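Long-range contact in MlnE (Bacillus amyloliquefaciens subsp. plantarum, PDB 5D2E), which probably reduces the beta-keto group of acyl-carrier-bound intermediates with NADPH, as the N-terminal B-type ketoreductase of the macrolactin assembly line: residues L152-M163 with I369-E378. Numbering follows the deposited sequence.
Sequences LYSLFQMFQAFM and IIKKTKESIE
Phe156 and Ile377 pack at the centre of a contact between two halves of a polyketide ketoreductase: helix 141-164 of the structural half meets the loop and first turn of helix 374-381 in the NADP-binding, Rossmann-type catalytic half. Ile377 lays its CD1 methyl over the Phe156 ring, a CH-pi contact 3.6 Å from the centroid and 13° off the normal. With CG anti to the backbone N (chi1 159°), the Phe156 ring extends into the bend formed by residues 369-374, where Ile369 CD1 and Lys372 O both lie at its edge, in plane. Ile377 uses its other branch toward the start of segment 152-163, CG2 resting 3.8 Å from Leu152 CD2 and also against Tyr153 CE1. At the far end, Met163 CE presses on the CG2 methyls of Ile369 and Ile370.

The charged groups gather beside Tyr153. Lys374 reaches across the ring at about a right angle and bends at its last torsion, which sets NZ over the ring centre, 4.2 Å from the centroid, as a cation-pi pair; Leu152 CD2 covers the opposite face. Glu378 OE2 also meets Lys374 NZ, in a salt bridge of 3.0 Å. Lys372 instead turns its ammonium away from Phe156 to Asp420 of helix 419-437.

Polar bonding across the interface rests on one amide. Gln160, extended beyond CG, fastens the loop just before the Thr373 N-cap: its NE2 donates to Lys372 O at 2.8 Å, nearly in its own amide plane, and to Ile369 O at 2.9 Å, an oxygen that also accepts from Lys372 N.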
loop_
_atom_site.group_PDB
_atom_site.type_symbol
_atom_site.label_atom_id
_atom_site.label_comp_id
_atom_site.label_asym_id
_atom_site.label_seq_id
_atom_site.Cartn_x
_atom_site.Cartn_y
_atom_site.Cartn_z
ATOM N N LEU A 152 -5.772 -3.692 -9.501
ATOM C CA LEU A 152 -4.464 -4.370 -9.578
ATOM C C LEU A 152 -4.370 -5.417 -10.655
ATOM O O LEU A 152 -3.454 -5.367 -11.503
ATOM C CB LEU A 152 -4.138 -5.012 -8.206
ATOM C CG LEU A 152 -2.880 -5.922 -8.151
ATOM C CD1 LEU A 152 -1.642 -5.062 -8.357
ATOM C CD2 LEU A 152 -2.904 -6.714 -6.843
ATOM N N TYR A 153 -5.316 -6.346 -10.697
ATOM C CA TYR A 153 -5.180 -7.404 -11.653
ATOM C C TYR A 153 -5.429 -6.967 -13.111
ATOM O O TYR A 153 -4.708 -7.381 -14.011
ATOM C CB TYR A 153 -5.973 -8.639 -11.274
ATOM C CG TYR A 153 -5.414 -9.356 -10.036
ATOM C CD1 TYR A 153 -4.175 -9.958 -10.060
ATOM C CD2 TYR A 153 -6.134 -9.441 -8.871
ATOM C CE1 TYR A 153 -3.651 -10.607 -8.918
ATOM C CE2 TYR A 153 -5.624 -10.076 -7.728
ATOM C CZ TYR A 153 -4.406 -10.669 -7.761
ATOM O OH TYR A 153 -3.952 -11.270 -6.627
ATOM N N SER A 154 -6.396 -6.101 -13.321
ATOM C CA SER A 154 -6.684 -5.620 -14.651
ATOM C C SER A 154 -5.449 -4.862 -15.151
ATOM O O SER A 154 -5.008 -4.994 -16.295
ATOM C CB SER A 154 -7.885 -4.637 -14.616
ATOM O OG SER A 154 -7.935 -4.023 -15.929
ATOM N N LEU A 155 -4.871 -4.054 -14.295
ATOM C CA LEU A 155 -3.669 -3.298 -14.678
ATOM C C LEU A 155 -2.475 -4.196 -14.931
ATOM O O LEU A 155 -1.701 -3.923 -15.826
ATOM C CB LEU A 155 -3.326 -2.229 -13.625
ATOM C CG LEU A 155 -4.183 -0.940 -13.606
ATOM C CD1 LEU A 155 -3.884 -0.204 -12.332
ATOM C CD2 LEU A 155 -4.031 -0.033 -14.846
ATOM N N PHE A 156 -2.320 -5.225 -14.116
ATOM C CA PHE A 156 -1.249 -6.179 -14.347
ATOM C C PHE A 156 -1.428 -6.840 -15.722
ATOM O O PHE A 156 -0.461 -6.849 -16.504
ATOM C CB PHE A 156 -1.253 -7.211 -13.268
ATOM C CG PHE A 156 -0.562 -8.469 -13.645
ATOM C CD1 PHE A 156 0.813 -8.489 -13.792
ATOM C CD2 PHE A 156 -1.285 -9.607 -13.839
ATOM C CE1 PHE A 156 1.458 -9.656 -14.161
ATOM C CE2 PHE A 156 -0.651 -10.759 -14.204
ATOM C CZ PHE A 156 0.721 -10.789 -14.340
ATOM N N GLN A 157 -2.643 -7.331 -16.024
ATOM C CA GLN A 157 -2.895 -7.931 -17.331
ATOM C C GLN A 157 -2.593 -6.919 -18.466
ATOM O O GLN A 157 -1.973 -7.262 -19.509
ATOM C CB GLN A 157 -4.284 -8.515 -17.482
ATOM C CG GLN A 157 -4.707 -9.615 -16.502
ATOM C CD GLN A 157 -3.865 -10.885 -16.539
ATOM O OE1 GLN A 157 -3.984 -11.807 -15.682
ATOM N NE2 GLN A 157 -3.066 -10.984 -17.569
ATOM N N MET A 158 -3.023 -5.673 -18.272
ATOM C CA MET A 158 -2.892 -4.670 -19.290
ATOM C C MET A 158 -1.432 -4.354 -19.543
ATOM O O MET A 158 -0.986 -4.372 -20.674
ATOM C CB MET A 158 -3.648 -3.411 -18.887
ATOM C CG MET A 158 -3.511 -2.291 -19.917
ATOM S SD MET A 158 -3.983 -0.665 -19.252
ATOM C CE MET A 158 -2.460 -0.292 -18.350
ATOM N N PHE A 159 -0.646 -4.126 -18.484
ATOM C CA PHE A 159 0.754 -3.773 -18.700
ATOM C C PHE A 159 1.545 -4.960 -19.234
ATOM O O PHE A 159 2.352 -4.804 -20.126
ATOM C CB PHE A 159 1.410 -3.300 -17.427
ATOM C CG PHE A 159 1.021 -1.941 -17.022
ATOM C CD1 PHE A 159 1.319 -0.864 -17.835
ATOM C CD2 PHE A 159 0.444 -1.704 -15.782
ATOM C CE1 PHE A 159 0.994 0.421 -17.468
ATOM C CE2 PHE A 159 0.121 -0.414 -15.407
ATOM C CZ PHE A 159 0.385 0.640 -16.241
ATOM N N GLN A 160 1.278 -6.158 -18.753
ATOM C CA GLN A 160 1.995 -7.272 -19.252
ATOM C C GLN A 160 1.713 -7.495 -20.751
ATOM O O GLN A 160 2.632 -7.746 -21.523
ATOM C CB GLN A 160 1.713 -8.491 -18.433
ATOM C CG GLN A 160 2.786 -9.525 -18.571
ATOM C CD GLN A 160 2.549 -10.741 -17.671
ATOM O OE1 GLN A 160 1.647 -11.532 -17.935
ATOM N NE2 GLN A 160 3.434 -10.940 -16.674
ATOM N N ALA A 161 0.440 -7.468 -21.128
ATOM C CA ALA A 161 0.038 -7.627 -22.526
ATOM C C ALA A 161 0.617 -6.518 -23.358
ATOM O O ALA A 161 1.097 -6.791 -24.486
ATOM C CB ALA A 161 -1.484 -7.629 -22.655
ATOM N N PHE A 162 0.539 -5.255 -22.878
ATOM C CA PHE A 162 1.071 -4.161 -23.681
ATOM C C PHE A 162 2.556 -4.344 -23.953
ATOM O O PHE A 162 3.015 -4.026 -25.063
ATOM C CB PHE A 162 0.906 -2.805 -23.037
ATOM C CG PHE A 162 -0.492 -2.234 -23.133
ATOM C CD1 PHE A 162 -1.552 -2.982 -23.629
ATOM C CD2 PHE A 162 -0.733 -0.946 -22.639
ATOM C CE1 PHE A 162 -2.811 -2.417 -23.724
ATOM C CE2 PHE A 162 -1.991 -0.407 -22.705
ATOM C CZ PHE A 162 -3.018 -1.160 -23.256
ATOM N N MET A 163 3.304 -4.810 -22.946
ATOM C CA MET A 163 4.753 -4.933 -23.165
ATOM C C MET A 163 5.025 -6.117 -24.055
ATOM O O MET A 163 5.889 -6.028 -24.951
ATOM C CB MET A 163 5.514 -4.967 -21.847
ATOM C CG MET A 163 5.455 -3.581 -21.195
ATOM S SD MET A 163 6.445 -3.447 -19.673
ATOM C CE MET A 163 5.438 -4.525 -18.697
ATOM N N ILE A 369 7.260 -6.875 -13.607
ATOM C CA ILE A 369 5.910 -7.121 -14.113
ATOM C C ILE A 369 5.911 -8.056 -15.324
ATOM O O ILE A 369 5.053 -8.909 -15.426
ATOM C CB ILE A 369 5.246 -5.761 -14.481
ATOM C CG1 ILE A 369 4.659 -5.127 -13.254
ATOM C CG2 ILE A 369 4.088 -5.922 -15.482
ATOM C CD1 ILE A 369 3.448 -5.917 -12.760
ATOM N N ILE A 370 6.882 -7.890 -16.223
ATOM C CA ILE A 370 6.967 -8.739 -17.446
ATOM C C ILE A 370 7.132 -10.214 -17.106
ATOM O O ILE A 370 6.753 -11.022 -17.907
ATOM C CB ILE A 370 8.099 -8.317 -18.453
ATOM C CG1 ILE A 370 9.475 -8.159 -17.780
ATOM C CG2 ILE A 370 7.756 -7.011 -19.113
ATOM C CD1 ILE A 370 10.635 -7.746 -18.695
ATOM N N LYS A 371 7.684 -10.545 -15.930
ATOM C CA LYS A 371 7.916 -11.922 -15.490
ATOM C C LYS A 371 7.007 -12.385 -14.369
ATOM O O LYS A 371 7.028 -13.556 -13.998
ATOM C CB LYS A 371 9.352 -12.054 -15.017
ATOM C CG LYS A 371 10.363 -11.580 -16.062
ATOM C CD LYS A 371 11.123 -12.696 -16.751
ATOM C CE LYS A 371 12.307 -13.133 -15.883
ATOM N NZ LYS A 371 13.413 -13.754 -16.667
ATOM N N LYS A 372 6.213 -11.486 -13.797
ATOM C CA LYS A 372 5.282 -11.899 -12.770
ATOM C C LYS A 372 4.208 -12.757 -13.335
ATOM O O LYS A 372 3.839 -12.648 -14.456
ATOM C CB LYS A 372 4.558 -10.685 -12.132
ATOM C CG LYS A 372 5.290 -10.027 -10.999
ATOM C CD LYS A 372 5.112 -10.739 -9.692
ATOM C CE LYS A 372 6.044 -10.165 -8.632
ATOM N NZ LYS A 372 5.811 -10.946 -7.412
ATOM N N THR A 373 3.665 -13.593 -12.482
ATOM C CA THR A 373 2.415 -14.292 -12.759
ATOM C C THR A 373 1.386 -13.872 -11.780
ATOM O O THR A 373 1.682 -13.383 -10.684
ATOM C CB THR A 373 2.561 -15.799 -12.590
ATOM O OG1 THR A 373 2.790 -16.112 -11.212
ATOM C CG2 THR A 373 3.656 -16.367 -13.448
ATOM N N LYS A 374 0.144 -14.104 -12.149
ATOM C CA LYS A 374 -0.965 -13.755 -11.321
ATOM C C LYS A 374 -0.880 -14.454 -9.995
ATOM O O LYS A 374 -1.183 -13.845 -8.968
ATOM C CB LYS A 374 -2.252 -14.153 -12.014
ATOM C CG LYS A 374 -3.503 -13.716 -11.312
ATOM C CD LYS A 374 -4.711 -14.406 -11.960
ATOM C CE LYS A 374 -5.977 -13.603 -11.677
ATOM N NZ LYS A 374 -6.374 -13.660 -10.238
ATOM N N GLU A 375 -0.475 -15.724 -10.015
ATOM C CA GLU A 375 -0.317 -16.493 -8.806
ATOM C C GLU A 375 0.709 -15.952 -7.837
ATOM O O GLU A 375 0.512 -16.026 -6.639
ATOM C CB GLU A 375 0.027 -17.951 -9.140
ATOM C CG GLU A 375 -1.218 -18.668 -9.700
ATOM C CD GLU A 375 -1.479 -18.410 -11.190
ATOM O OE1 GLU A 375 -0.571 -17.915 -11.930
ATOM O OE2 GLU A 375 -2.622 -18.676 -11.610
ATOM N N SER A 376 1.810 -15.450 -8.354
ATOM C CA SER A 376 2.820 -14.848 -7.554
ATOM C C SER A 376 2.325 -13.579 -6.860
ATOM O O SER A 376 2.600 -13.353 -5.679
ATOM C CB SER A 376 3.987 -14.519 -8.463
ATOM O OG SER A 376 4.991 -13.939 -7.703
ATOM N N ILE A 377 1.618 -12.747 -7.614
ATOM C CA ILE A 377 0.959 -11.535 -7.051
ATOM C C ILE A 377 0.000 -11.957 -5.924
ATOM O O ILE A 377 0.104 -11.396 -4.810
ATOM C CB ILE A 377 0.217 -10.752 -8.127
ATOM C CG1 ILE A 377 1.227 -10.273 -9.167
ATOM C CG2 ILE A 377 -0.526 -9.599 -7.489
ATOM C CD1 ILE A 377 0.601 -9.660 -10.401
ATOM N N GLU A 378 -0.869 -12.941 -6.170
ATOM C CA GLU A 378 -1.820 -13.426 -5.141
ATOM C C GLU A 378 -1.122 -13.817 -3.857
ATOM O O GLU A 378 -1.603 -13.500 -2.768
ATOM C CB GLU A 378 -2.658 -14.624 -5.582
ATOM C CG GLU A 378 -3.546 -14.349 -6.775
ATOM C CD GLU A 378 -4.163 -15.590 -7.458
ATOM O OE1 GLU A 378 -3.638 -16.723 -7.393
ATOM O OE2 GLU A 378 -5.224 -15.394 -8.077
#